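Local coordinates for protein Exo-arabinanase (Penicillium chrysogenum, PDB 3A72) that probably hydrolyses alpha-1,5-linked arabinan from the chain end, releasing arabinobiose, which is bound in its central pocket, at residues F52-S57 against P83-L88; Y77-Q82 against V117-Q122; G253-L256 against T262-T265; I283-S286 against T291-I294. All coordinates share one frame; numbering follows the deposited sequence.

Contact 1 (F52-S57 against P83-L88); sequences FPIYRS and PFLYSL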
loop_
_atom_site.group_PDB
_atom_site.type_symbol
_atom_site.label_atom_id
_atom_site.label_comp_id
_atom_site.label_asym_id
_atom_site.label_seq_id
_atom_site.Cartn_x
_atom_site.Cartn_y
_atom_site.Cartn_z
ATOM N N PHE A 52 15.395 -0.925 -1.934
ATOM C CA PHE A 52 14.230 -1.807 -1.992
ATOM C C PHE A 52 14.540 -3.057 -2.826
ATOM O O PHE A 52 14.796 -2.939 -4.015
ATOM C CB PHE A 52 13.016 -1.112 -2.551
ATOM C CG PHE A 52 12.484 0.035 -1.723
ATOM C CD1 PHE A 52 12.259 -0.098 -0.348
ATOM C CD2 PHE A 52 12.181 1.249 -2.326
ATOM C CE1 PHE A 52 11.757 0.979 0.385
ATOM C CE2 PHE A 52 11.656 2.295 -1.604
ATOM C CZ PHE A 52 11.453 2.155 -0.243
ATOM N N PRO A 53 14.532 -4.237 -2.215
ATOM C CA PRO A 53 14.782 -5.472 -2.964
ATOM C C PRO A 53 13.549 -5.832 -3.776
ATOM O O PRO A 53 12.451 -5.572 -3.355
ATOM C CB PRO A 53 15.035 -6.511 -1.886
ATOM C CG PRO A 53 14.295 -6.002 -0.702
ATOM C CD PRO A 53 14.318 -4.493 -0.780
ATOM N N ILE A 54 13.794 -6.488 -4.922
ATOM C CA ILE A 54 12.696 -6.950 -5.784
ATOM C C ILE A 54 12.834 -8.443 -5.912
ATOM O O ILE A 54 13.821 -8.925 -6.505
ATOM C CB ILE A 54 12.724 -6.258 -7.139
ATOM C CG1 ILE A 54 12.720 -4.748 -7.064
ATOM C CG2 ILE A 54 11.578 -6.763 -8.014
ATOM C CD1 ILE A 54 11.491 -4.136 -6.464
ATOM N N TYR A 55 11.886 -9.196 -5.352
ATOM C CA TYR A 55 11.866 -10.653 -5.406
ATOM C C TYR A 55 10.743 -11.076 -6.322
ATOM O O TYR A 55 9.654 -10.520 -6.305
ATOM C CB TYR A 55 11.685 -11.261 -4.024
ATOM C CG TYR A 55 12.960 -11.397 -3.198
ATOM C CD1 TYR A 55 13.804 -10.328 -2.976
ATOM C CD2 TYR A 55 13.264 -12.593 -2.581
ATOM C CE1 TYR A 55 14.915 -10.458 -2.215
ATOM C CE2 TYR A 55 14.397 -12.735 -1.796
ATOM C CZ TYR A 55 15.237 -11.669 -1.609
ATOM O OH TYR A 55 16.353 -11.842 -0.852
ATOM N N ARG A 56 10.985 -12.120 -7.124
ATOM C CA ARG A 56 10.023 -12.627 -8.095
ATOM C C ARG A 56 9.655 -14.068 -7.812
ATOM O O ARG A 56 10.505 -14.865 -7.406
ATOM C CB ARG A 56 10.629 -12.582 -9.503
ATOM C CG ARG A 56 9.708 -13.105 -10.594
ATOM C CD ARG A 56 10.193 -12.719 -11.963
ATOM N NE ARG A 56 11.449 -13.367 -12.310
ATOM C CZ ARG A 56 12.251 -13.010 -13.286
ATOM N NH1 ARG A 56 11.972 -11.944 -13.995
ATOM N NH2 ARG A 56 13.352 -13.768 -13.504
ATOM N N SER A 57 8.401 -14.403 -8.067
ATOM C CA SER A 57 7.929 -15.784 -8.135
ATOM C C SER A 57 7.315 -16.035 -9.481
ATOM O O SER A 57 6.428 -15.276 -9.919
ATOM C CB SER A 57 6.911 -16.088 -7.024
ATOM O OG SER A 57 6.408 -17.418 -7.195
ATOM N N PRO A 83 7.613 1.548 0.126
ATOM C CA PRO A 83 7.618 1.298 -1.317
ATOM C C PRO A 83 6.210 1.034 -1.810
ATOM O O PRO A 83 5.259 0.755 -1.061
ATOM C CB PRO A 83 8.471 0.027 -1.444
ATOM C CG PRO A 83 8.203 -0.713 -0.156
ATOM C CD PRO A 83 8.130 0.409 0.877
ATOM N N PHE A 84 6.055 1.061 -3.127
ATOM C CA PHE A 84 4.809 0.700 -3.812
ATOM C C PHE A 84 5.155 0.334 -5.230
ATOM O O PHE A 84 5.751 1.142 -5.954
ATOM C CB PHE A 84 3.775 1.864 -3.815
ATOM C CG PHE A 84 2.439 1.368 -4.280
ATOM C CD1 PHE A 84 1.627 0.691 -3.419
ATOM C CD2 PHE A 84 2.014 1.495 -5.587
ATOM C CE1 PHE A 84 0.438 0.140 -3.784
ATOM C CE2 PHE A 84 0.811 0.960 -5.990
ATOM C CZ PHE A 84 0.010 0.287 -5.105
ATOM N N LEU A 85 4.788 -0.871 -5.678
ATOM C CA LEU A 85 4.971 -1.353 -7.036
ATOM C C LEU A 85 3.709 -1.164 -7.856
ATOM O O LEU A 85 2.612 -1.455 -7.362
ATOM C CB LEU A 85 5.382 -2.812 -7.053
ATOM C CG LEU A 85 6.804 -3.095 -6.612
ATOM C CD1 LEU A 85 6.946 -4.585 -6.313
ATOM C CD2 LEU A 85 7.787 -2.690 -7.709
ATOM N N TYR A 86 3.859 -0.750 -9.126
ATOM C CA TYR A 86 2.672 -0.575 -9.968
ATOM C C TYR A 86 3.012 -0.792 -11.450
ATOM O O TYR A 86 3.816 -0.043 -12.017
ATOM C CB TYR A 86 2.112 0.830 -9.825
ATOM C CG TYR A 86 0.770 1.032 -10.459
ATOM C CD1 TYR A 86 -0.310 0.196 -10.183
ATOM C CD2 TYR A 86 0.536 2.068 -11.358
ATOM C CE1 TYR A 86 -1.543 0.369 -10.764
ATOM C CE2 TYR A 86 -0.723 2.278 -11.942
ATOM C CZ TYR A 86 -1.733 1.433 -11.636
ATOM O OH TYR A 86 -2.987 1.671 -12.220
ATOM N N SER A 87 2.423 -1.804 -12.037
ATOM C CA SER A 87 2.536 -2.070 -13.487
ATOM C C SER A 87 1.509 -1.203 -14.181
ATOM O O SER A 87 0.301 -1.341 -13.940
ATOM C CB SER A 87 2.318 -3.551 -13.748
ATOM O OG SER A 87 2.387 -3.842 -15.124
ATOM N N LEU A 88 1.939 -0.257 -15.037
ATOM C CA LEU A 88 0.980 0.623 -15.690
ATOM C C LEU A 88 0.002 -0.182 -16.523
ATOM O O LEU A 88 0.414 -0.917 -17.413
ATOM C CB LEU A 88 1.679 1.616 -16.643
ATOM C CG LEU A 88 2.390 2.813 -15.981
ATOM C CD1 LEU A 88 2.903 3.691 -17.081
ATOM C CD2 LEU A 88 1.436 3.592 -15.083
#

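Contact 2 (Y77-Q82 against V117-Q122); sequences YGLRYQ and VLYASQ. With AHR (alpha-L-arabinofuranose), chain B.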
loop_
_atom_site.group_PDB
_atom_site.type_symbol
_atom_site.label_atom_id
_atom_site.label_comp_id
_atom_site.label_asym_id
_atom_site.label_seq_id
_atom_site.Cartn_x
_atom_site.Cartn_y
_atom_site.Cartn_z
ATOM N N TYR A 77 20.478 8.949 -0.147
ATOM C CA TYR A 77 20.041 8.879 1.249
ATOM C C TYR A 77 19.719 7.457 1.658
ATOM O O TYR A 77 20.006 7.020 2.799
ATOM C CB TYR A 77 18.822 9.738 1.524
ATOM C CG TYR A 77 18.920 11.215 1.207
ATOM C CD1 TYR A 77 20.137 11.873 1.064
ATOM C CD2 TYR A 77 17.775 11.974 1.002
ATOM C CE1 TYR A 77 20.186 13.225 0.760
ATOM C CE2 TYR A 77 17.799 13.300 0.691
ATOM C CZ TYR A 77 18.993 13.923 0.561
ATOM O OH TYR A 77 18.991 15.276 0.227
ATOM N N GLY A 78 19.053 6.731 0.756
ATOM C CA GLY A 78 18.495 5.403 1.031
ATOM C C GLY A 78 17.010 5.386 0.704
ATOM O O GLY A 78 16.260 6.268 1.128
ATOM N N LEU A 79 16.619 4.366 -0.072
ATOM C CA LEU A 79 15.166 4.129 -0.318
ATOM C C LEU A 79 14.674 3.308 0.839
ATOM O O LEU A 79 14.920 2.095 0.924
ATOM C CB LEU A 79 14.941 3.473 -1.667
ATOM C CG LEU A 79 15.402 4.264 -2.881
ATOM C CD1 LEU A 79 14.897 3.625 -4.172
ATOM C CD2 LEU A 79 15.004 5.761 -2.794
ATOM N N ARG A 80 14.081 3.992 1.805
ATOM C CA ARG A 80 13.964 3.516 3.168
ATOM C C ARG A 80 12.596 3.067 3.603
ATOM O O ARG A 80 12.449 2.022 4.249
ATOM C CB ARG A 80 14.488 4.614 4.129
ATOM C CG ARG A 80 14.661 4.139 5.571
ATOM C CD ARG A 80 15.288 5.243 6.477
ATOM N NE ARG A 80 16.525 5.752 5.880
ATOM C CZ ARG A 80 17.703 5.193 5.932
ATOM N NH1 ARG A 80 17.913 4.119 6.715
ATOM N NH2 ARG A 80 18.708 5.705 5.241
ATOM N N TYR A 81 11.577 3.889 3.307
ATOM C CA TYR A 81 10.223 3.660 3.785
ATOM C C TYR A 81 9.217 3.560 2.603
ATOM O O TYR A 81 9.328 4.271 1.604
ATOM C CB TYR A 81 9.717 4.761 4.680
ATOM C CG TYR A 81 10.252 4.817 6.101
ATOM C CD1 TYR A 81 11.036 3.803 6.669
ATOM C CD2 TYR A 81 9.939 5.930 6.900
ATOM C CE1 TYR A 81 11.496 3.912 7.989
ATOM C CE2 TYR A 81 10.387 6.040 8.178
ATOM C CZ TYR A 81 11.177 5.018 8.723
ATOM O OH TYR A 81 11.629 5.088 10.042
ATOM N N GLN A 82 8.232 2.700 2.816
ATOM C CA GLN A 82 6.947 2.789 2.127
ATOM C C GLN A 82 7.041 2.676 0.599
ATOM O O GLN A 82 6.560 3.503 -0.140
ATOM C CB GLN A 82 6.239 4.084 2.541
ATOM C CG GLN A 82 5.968 4.097 4.041
ATOM C CD GLN A 82 6.215 5.407 4.749
ATOM O OE1 GLN A 82 6.189 6.489 4.128
ATOM N NE2 GLN A 82 6.409 5.336 6.050
ATOM N N VAL A 117 9.831 9.390 -4.248
ATOM C CA VAL A 117 10.451 9.356 -5.578
ATOM C C VAL A 117 9.834 8.222 -6.396
ATOM O O VAL A 117 9.289 7.258 -5.857
ATOM C CB VAL A 117 11.959 9.226 -5.465
ATOM C CG1 VAL A 117 12.568 10.484 -4.838
ATOM C CG2 VAL A 117 12.411 7.956 -4.762
ATOM N N LEU A 118 9.938 8.368 -7.704
ATOM C CA LEU A 118 9.396 7.460 -8.691
ATOM C C LEU A 118 10.520 6.913 -9.577
ATOM O O LEU A 118 11.231 7.700 -10.207
ATOM C CB LEU A 118 8.311 8.152 -9.562
ATOM C CG LEU A 118 7.545 7.228 -10.483
ATOM C CD1 LEU A 118 6.655 6.301 -9.731
ATOM C CD2 LEU A 118 6.769 8.070 -11.492
ATOM N N TYR A 119 10.639 5.593 -9.627
ATOM C CA TYR A 119 11.544 4.830 -10.469
ATOM C C TYR A 119 10.715 4.002 -11.452
ATOM O O TYR A 119 9.591 3.592 -11.190
ATOM C CB TYR A 119 12.427 3.882 -9.602
ATOM C CG TYR A 119 13.610 4.633 -9.026
ATOM C CD1 TYR A 119 14.864 4.499 -9.574
ATOM C CD2 TYR A 119 13.485 5.508 -7.951
ATOM C CE1 TYR A 119 15.954 5.175 -9.078
ATOM C CE2 TYR A 119 14.545 6.229 -7.454
ATOM C CZ TYR A 119 15.790 6.062 -8.016
ATOM O OH TYR A 119 16.826 6.837 -7.511
ATOM N N ALA A 120 11.308 3.724 -12.625
ATOM C CA ALA A 120 10.644 2.935 -13.660
ATOM C C ALA A 120 11.584 1.867 -14.186
ATOM O O ALA A 120 12.809 2.062 -14.329
ATOM C CB ALA A 120 10.206 3.806 -14.802
ATOM N N SER A 121 10.989 0.743 -14.546
ATOM C CA SER A 121 11.639 -0.353 -15.202
ATOM C C SER A 121 10.890 -0.721 -16.476
ATOM O O SER A 121 9.643 -0.845 -16.456
ATOM C CB SER A 121 11.640 -1.601 -14.285
ATOM O OG SER A 121 12.106 -2.748 -14.986
ATOM N N GLN A 122 11.619 -0.871 -17.573
ATOM C CA GLN A 122 11.042 -1.248 -18.834
ATOM C C GLN A 122 11.233 -2.721 -19.126
ATOM O O GLN A 122 10.776 -3.163 -20.211
ATOM C CB GLN A 122 11.655 -0.411 -19.953
ATOM C CG GLN A 122 11.612 1.057 -19.738
ATOM C CD GLN A 122 10.246 1.635 -19.545
ATOM O OE1 GLN A 122 9.151 1.135 -19.928
ATOM N NE2 GLN A 122 10.285 2.808 -18.946
HETATM O O5 AHR B . 6.757 2.692 7.241
HETATM C C5 AHR B . 7.694 2.911 8.336
HETATM C C4 AHR B . 6.938 3.512 9.501
HETATM O O4 AHR B . 6.461 4.841 9.097
HETATM C C3 AHR B . 7.862 3.847 10.664
HETATM O O3 AHR B . 8.066 2.711 11.528
HETATM C C2 AHR B . 7.020 4.911 11.398
HETATM O O2 AHR B . 7.829 5.806 12.194
HETATM C C1 AHR B . 6.348 5.675 10.248
#

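Contact 3 (G253-L256 against T262-T265); sequences GQRL and TQPT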
loop_
_atom_site.group_PDB
_atom_site.type_symbol
_atom_site.label_atom_id
_atom_site.label_comp_id
_atom_site.label_asym_id
_atom_site.label_seq_id
_atom_site.Cartn_x
_atom_site.Cartn_y
_atom_site.Cartn_z
ATOM N N GLY A 253 -16.959 10.191 4.979
ATOM C CA GLY A 253 -16.355 8.978 5.452
ATOM C C GLY A 253 -17.357 8.019 6.053
ATOM O O GLY A 253 -18.256 8.441 6.801
ATOM N N GLN A 254 -17.121 6.755 5.842
ATOM C CA GLN A 254 -17.963 5.667 6.346
ATOM C C GLN A 254 -17.108 4.712 7.173
ATOM O O GLN A 254 -16.094 4.176 6.683
ATOM C CB GLN A 254 -18.568 4.918 5.167
ATOM C CG GLN A 254 -19.543 3.830 5.568
ATOM C CD GLN A 254 -20.258 3.141 4.416
ATOM O OE1 GLN A 254 -20.300 3.654 3.278
ATOM N NE2 GLN A 254 -20.873 2.054 4.744
ATOM N N ARG A 255 -17.446 4.498 8.426
ATOM C CA ARG A 255 -16.708 3.563 9.285
ATOM C C ARG A 255 -17.027 2.149 8.807
ATOM O O ARG A 255 -18.185 1.769 8.607
ATOM C CB ARG A 255 -17.095 3.748 10.739
ATOM C CG ARG A 255 -16.333 2.847 11.677
ATOM C CD ARG A 255 -16.660 3.054 13.136
ATOM N NE ARG A 255 -16.173 4.319 13.669
ATOM C CZ ARG A 255 -15.338 4.528 14.659
ATOM N NH1 ARG A 255 -14.786 3.522 15.387
ATOM N NH2 ARG A 255 -15.006 5.773 15.010
ATOM N N LEU A 256 -15.991 1.329 8.660
ATOM C CA LEU A 256 -16.184 -0.082 8.297
ATOM C C LEU A 256 -16.716 -0.816 9.521
ATOM O O LEU A 256 -16.040 -0.854 10.558
ATOM C CB LEU A 256 -14.863 -0.641 7.753
ATOM C CG LEU A 256 -14.891 -2.007 7.114
ATOM C CD1 LEU A 256 -13.676 -2.187 6.233
ATOM C CD2 LEU A 256 -14.963 -3.159 8.140
ATOM N N THR A 262 -16.007 -7.270 15.619
ATOM C CA THR A 262 -14.586 -6.892 15.560
ATOM C C THR A 262 -14.498 -5.483 15.012
ATOM O O THR A 262 -15.197 -5.116 14.054
ATOM C CB THR A 262 -13.850 -7.875 14.666
ATOM O OG1 THR A 262 -13.928 -9.154 15.295
ATOM C CG2 THR A 262 -12.399 -7.515 14.434
ATOM N N GLN A 263 -13.592 -4.681 15.579
ATOM C CA GLN A 263 -13.399 -3.302 15.189
ATOM C C GLN A 263 -11.995 -3.186 14.596
ATOM O O GLN A 263 -11.002 -3.026 15.335
ATOM C CB GLN A 263 -13.565 -2.377 16.377
ATOM C CG GLN A 263 -15.028 -2.407 16.836
ATOM C CD GLN A 263 -15.261 -1.417 17.946
ATOM O OE1 GLN A 263 -15.225 -0.199 17.762
ATOM N NE2 GLN A 263 -15.472 -1.886 19.137
ATOM N N PRO A 264 -11.863 -3.341 13.290
ATOM C CA PRO A 264 -10.492 -3.408 12.710
ATOM C C PRO A 264 -9.796 -2.064 12.817
ATOM O O PRO A 264 -10.398 -1.001 12.604
ATOM C CB PRO A 264 -10.730 -3.802 11.264
ATOM C CG PRO A 264 -12.123 -3.641 10.999
ATOM C CD PRO A 264 -12.899 -3.466 12.262
ATOM N N THR A 265 -8.496 -2.110 13.063
ATOM C CA THR A 265 -7.703 -0.901 13.201
ATOM C C THR A 265 -6.376 -1.016 12.477
ATOM O O THR A 265 -5.750 -2.102 12.409
ATOM C CB THR A 265 -7.443 -0.530 14.678
ATOM O OG1 THR A 265 -6.734 -1.586 15.303
ATOM C CG2 THR A 265 -8.728 -0.243 15.420
HETATM O O HOH W 1 -15.059 0.682 15.121
#

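Contact 4 (I283-S286 against T291-I294); sequences IVSS and TLFI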
loop_
_atom_site.group_PDB
_atom_site.type_symbol
_atom_site.label_atom_id
_atom_site.label_comp_id
_atom_site.label_asym_id
_atom_site.label_seq_id
_atom_site.Cartn_x
_atom_site.Cartn_y
_atom_site.Cartn_z
ATOM N N ILE A 283 -12.281 -7.217 -0.439
ATOM C CA ILE A 283 -11.553 -7.910 0.637
ATOM C C ILE A 283 -10.621 -6.896 1.264
ATOM O O ILE A 283 -9.846 -6.223 0.549
ATOM C CB ILE A 283 -10.824 -9.123 0.098
ATOM C CG1 ILE A 283 -11.747 -10.031 -0.701
ATOM C CG2 ILE A 283 -10.152 -9.882 1.275
ATOM C CD1 ILE A 283 -11.023 -11.196 -1.349
ATOM N N VAL A 284 -10.696 -6.753 2.584
ATOM C CA VAL A 284 -9.934 -5.797 3.347
ATOM C C VAL A 284 -9.138 -6.498 4.441
ATOM O O VAL A 284 -9.625 -7.431 5.126
ATOM C CB VAL A 284 -10.870 -4.726 3.963
ATOM C CG1 VAL A 284 -10.214 -3.927 5.117
ATOM C CG2 VAL A 284 -11.339 -3.785 2.877
ATOM N N SER A 285 -7.899 -6.037 4.623
ATOM C CA SER A 285 -7.054 -6.379 5.752
ATOM C C SER A 285 -6.801 -5.114 6.575
ATOM O O SER A 285 -6.778 -3.997 6.044
ATOM C CB SER A 285 -5.717 -6.930 5.242
ATOM O OG SER A 285 -4.825 -7.267 6.277
ATOM N N SER A 286 -6.572 -5.302 7.866
ATOM C CA SER A 286 -6.062 -4.299 8.758
ATOM C C SER A 286 -4.653 -4.724 9.218
ATOM O O SER A 286 -4.209 -5.821 8.946
ATOM C CB SER A 286 -6.922 -4.097 10.001
ATOM O OG SER A 286 -6.676 -5.193 10.886
ATOM N N THR A 291 -7.409 -12.047 10.634
ATOM C CA THR A 291 -8.547 -12.368 9.796
ATOM C C THR A 291 -8.634 -11.404 8.625
ATOM O O THR A 291 -7.862 -10.453 8.506
ATOM C CB THR A 291 -9.809 -12.325 10.672
ATOM O OG1 THR A 291 -9.774 -11.064 11.297
ATOM C CG2 THR A 291 -9.843 -13.442 11.686
ATOM N N LEU A 292 -9.604 -11.657 7.751
ATOM C CA LEU A 292 -9.939 -10.757 6.652
ATOM C C LEU A 292 -11.378 -10.329 6.771
ATOM O O LEU A 292 -12.198 -10.984 7.446
ATOM C CB LEU A 292 -9.694 -11.407 5.284
ATOM C CG LEU A 292 -8.211 -11.686 4.964
ATOM C CD1 LEU A 292 -8.145 -12.647 3.773
ATOM C CD2 LEU A 292 -7.442 -10.429 4.656
ATOM N N PHE A 293 -11.741 -9.241 6.086
ATOM C CA PHE A 293 -13.070 -8.659 6.117
ATOM C C PHE A 293 -13.576 -8.559 4.691
ATOM O O PHE A 293 -12.899 -7.963 3.858
ATOM C CB PHE A 293 -13.039 -7.292 6.826
ATOM C CG PHE A 293 -12.374 -7.392 8.167
ATOM C CD1 PHE A 293 -13.108 -7.873 9.269
ATOM C CD2 PHE A 293 -11.044 -7.102 8.331
ATOM C CE1 PHE A 293 -12.458 -8.084 10.473
ATOM C CE2 PHE A 293 -10.424 -7.311 9.537
ATOM C CZ PHE A 293 -11.132 -7.774 10.614
ATOM N N ILE A 294 -14.741 -9.140 4.414
ATOM C CA ILE A 294 -15.235 -9.155 3.060
ATOM C C ILE A 294 -16.584 -8.482 2.941
ATOM O O ILE A 294 -17.382 -8.405 3.887
ATOM C CB ILE A 294 -15.254 -10.597 2.488
ATOM C CG1 ILE A 294 -16.340 -11.504 3.134
ATOM C CG2 ILE A 294 -13.874 -11.211 2.605
ATOM C CD1 ILE A 294 -16.501 -12.839 2.438
HETATM O O HOH W 2 -6.972 -7.893 8.967
#

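Contact 1 (F52-S57 against P83-L88)
F52 and P83 make the tight half of this contact, and I54 and L85 the loose half. CB of P83 sits 3.7 Å from the centroid of the F52 ring and only 4° off the ring normal, a CH-pi contact over the middle of the face. The proline ring is also close at one side, with CD of P83 3.7 Å from CE1 of F52. With CG of F52 anti to the carbonyl carbon (chi1 -64°), the ring is carried toward P83. Further on the strands diverge: the CA atoms of F52 and P83 are 7.3 Å apart, those of I54 and L85 9.6 Å. The span is bridged by one methyl on each side, CD1 of I54 reaching CD2 of L85 at 4.2 Å. Beyond this pair the side chains part company, and Y55, R56, Y86 and S87 are partly exposed. All four touching residues are buried, and Y25 also packs on P83, whose side chain lies about 7 Å from bound arabinofuranose. Strand 52-57 is the third of its antiparallel sheet and strand 82-87 the first of the next, so this is the apolar packing between successive blades of a six-bladed beta-propeller.

Contact 2 (Y77-Q82 against V117-Q122)
Where the chain enters the propeller blade of strands 82-87 to 129-137, L79 packs on V117 and Y119 just ahead of a classic beta bulge, two residues (R80 and Y81) set against the single S105. The two methyls of L79 divide the work: CD2 meets CG2 of V117 at 3.9 Å, and CD1 approaches CE2 of Y119 obliquely at 4.2 Å. CG2 of V117 itself lies in the plane of the Y119 ring, at its edge, so the three side chains form one apolar cluster. Y119 turns its hydroxyl to T73 OG1.

After L79 the chain turns a corner at Y81, and both Y81 and Q82 belong to the sugar pocket. The exocyclic C5 of arabinofuranose rests over the centre of the Y81 ring, 3.7 Å above its plane. Q82, kinked about its CB-CG bond (chi2 138°), gives a nearly straight hydrogen bond from NE2 to O5 of the sugar at 2.9 Å (N-H...O 170°). The E151 backbone N donates to Q82 OE1, which fixes which end of the amide faces the ligand, and E41 OE2 also bonds the sugar. The chemistry is thus split in two: the contact before the corner is purely apolar packing, while after it the sugar meets an apolar ring face and one directed hydrogen bond from the Q82 amide, alongside the bond to E41.

Contact 3 (G253-L256 against T262-T265)
The chain folds back between L256, just after the short strand 254-255, and the irregular segment 262-265, leaving the CA atoms of L256 and P264 7.9 Å apart, too far for a strand pair. Side chains and one water span the interval. CD2 of L256 meets CG of P264 at 4.1 Å, the leucine and the proline ring crossing at about a right angle. The leucine reaches that far because its CG stands opposite the backbone N (chi1 -170°).

The polar link is indirect. NH1 of R255 and OE1 of Q263 are 4.4 Å apart, and a water fits between them, accepting from NH1 at 2.9 Å and donating to OE1 at 2.8 Å. It lies in the guanidinium plane, at the edge. NE of R255 is hydrogen-bonded to the OH of Y238, while F228 makes a cation-pi contact with R255, so the water bridge is one of several restraints on this group.

L256 and P264 both form backbone hydrogen bonds with L237 of strand 237-242, the neighbour of the outermost strand 254-255 in its blade. T262 and P264 also pack on F293 of strand 292-295, so the segment lies between two successive propeller blades.

Contact 4 (I283-S286 against T291-I294)
On one face of this strand pair the side chain of L292 fills the hollow between S285 and I283: its CD2 rests on CB of S285 at 3.9 Å, while CD1 reaches CG2 of I283 at 4.2 Å. The next bump is I294, which lies beside I283 and points the same way. Its CG2 meets CG1 of I283 at 4.1 Å, whereas its longer branch leads away, since CG1 is held between the backbone N and the carbonyl carbon (chi1 70°). Leucine and isoleucine thus each give I283 one methyl, and L318 of the neighbouring blade packs on I283, S285 and L292.

Strands 281-285 and 292-295 form a beta hairpin, the two middle strands of a four-stranded propeller blade. V284 and F293 are a hydrogen-bonded pair, with V284 N to F293 O at 2.8 Å and F293 N to V284 O at 2.9 Å. I283 and I294 are a non-hydrogen-bonded pair. The short segments 283-285 and 292-294 run at 150° to each other, a clear twist from exact antiparallel.

V284 and F293 project from the other face. CB of V284 and CB of F293 are 4.4 Å apart. The phenyl ring runs along the partner strand, so that CD2 of F293 comes 3.5 Å from V284 O at an oblique angle. At the turn end the strands part, and a water hydrogen-bonds both S286 N and T291 O, the latter at 2.7 Å. OG of S285 is held from outside the hairpin by R316 NE.

Overall arrangement
From the N terminus, contact 1 opens at strand 52-57 and closes at 83-88, joining the first strand of one blade to the third of the blade before. Contact 2 crosses it: segment 77-82 leaves from inside that loop and closes later, at 117-122, within the blade of strands 82-87 to 129-137. The two touch through F52 CE1 and L79 O, 3.4 Å apart. Much further along, contact 3 closes the short loop that leaves strand 254-255, and contact 4 follows in series as a hairpin of the next blade, meeting it where T265 O lies 3.3 Å from S286 CB. The centres of contacts 1 and 3 are about 29 Å apart, on opposite sides of the chain's centre.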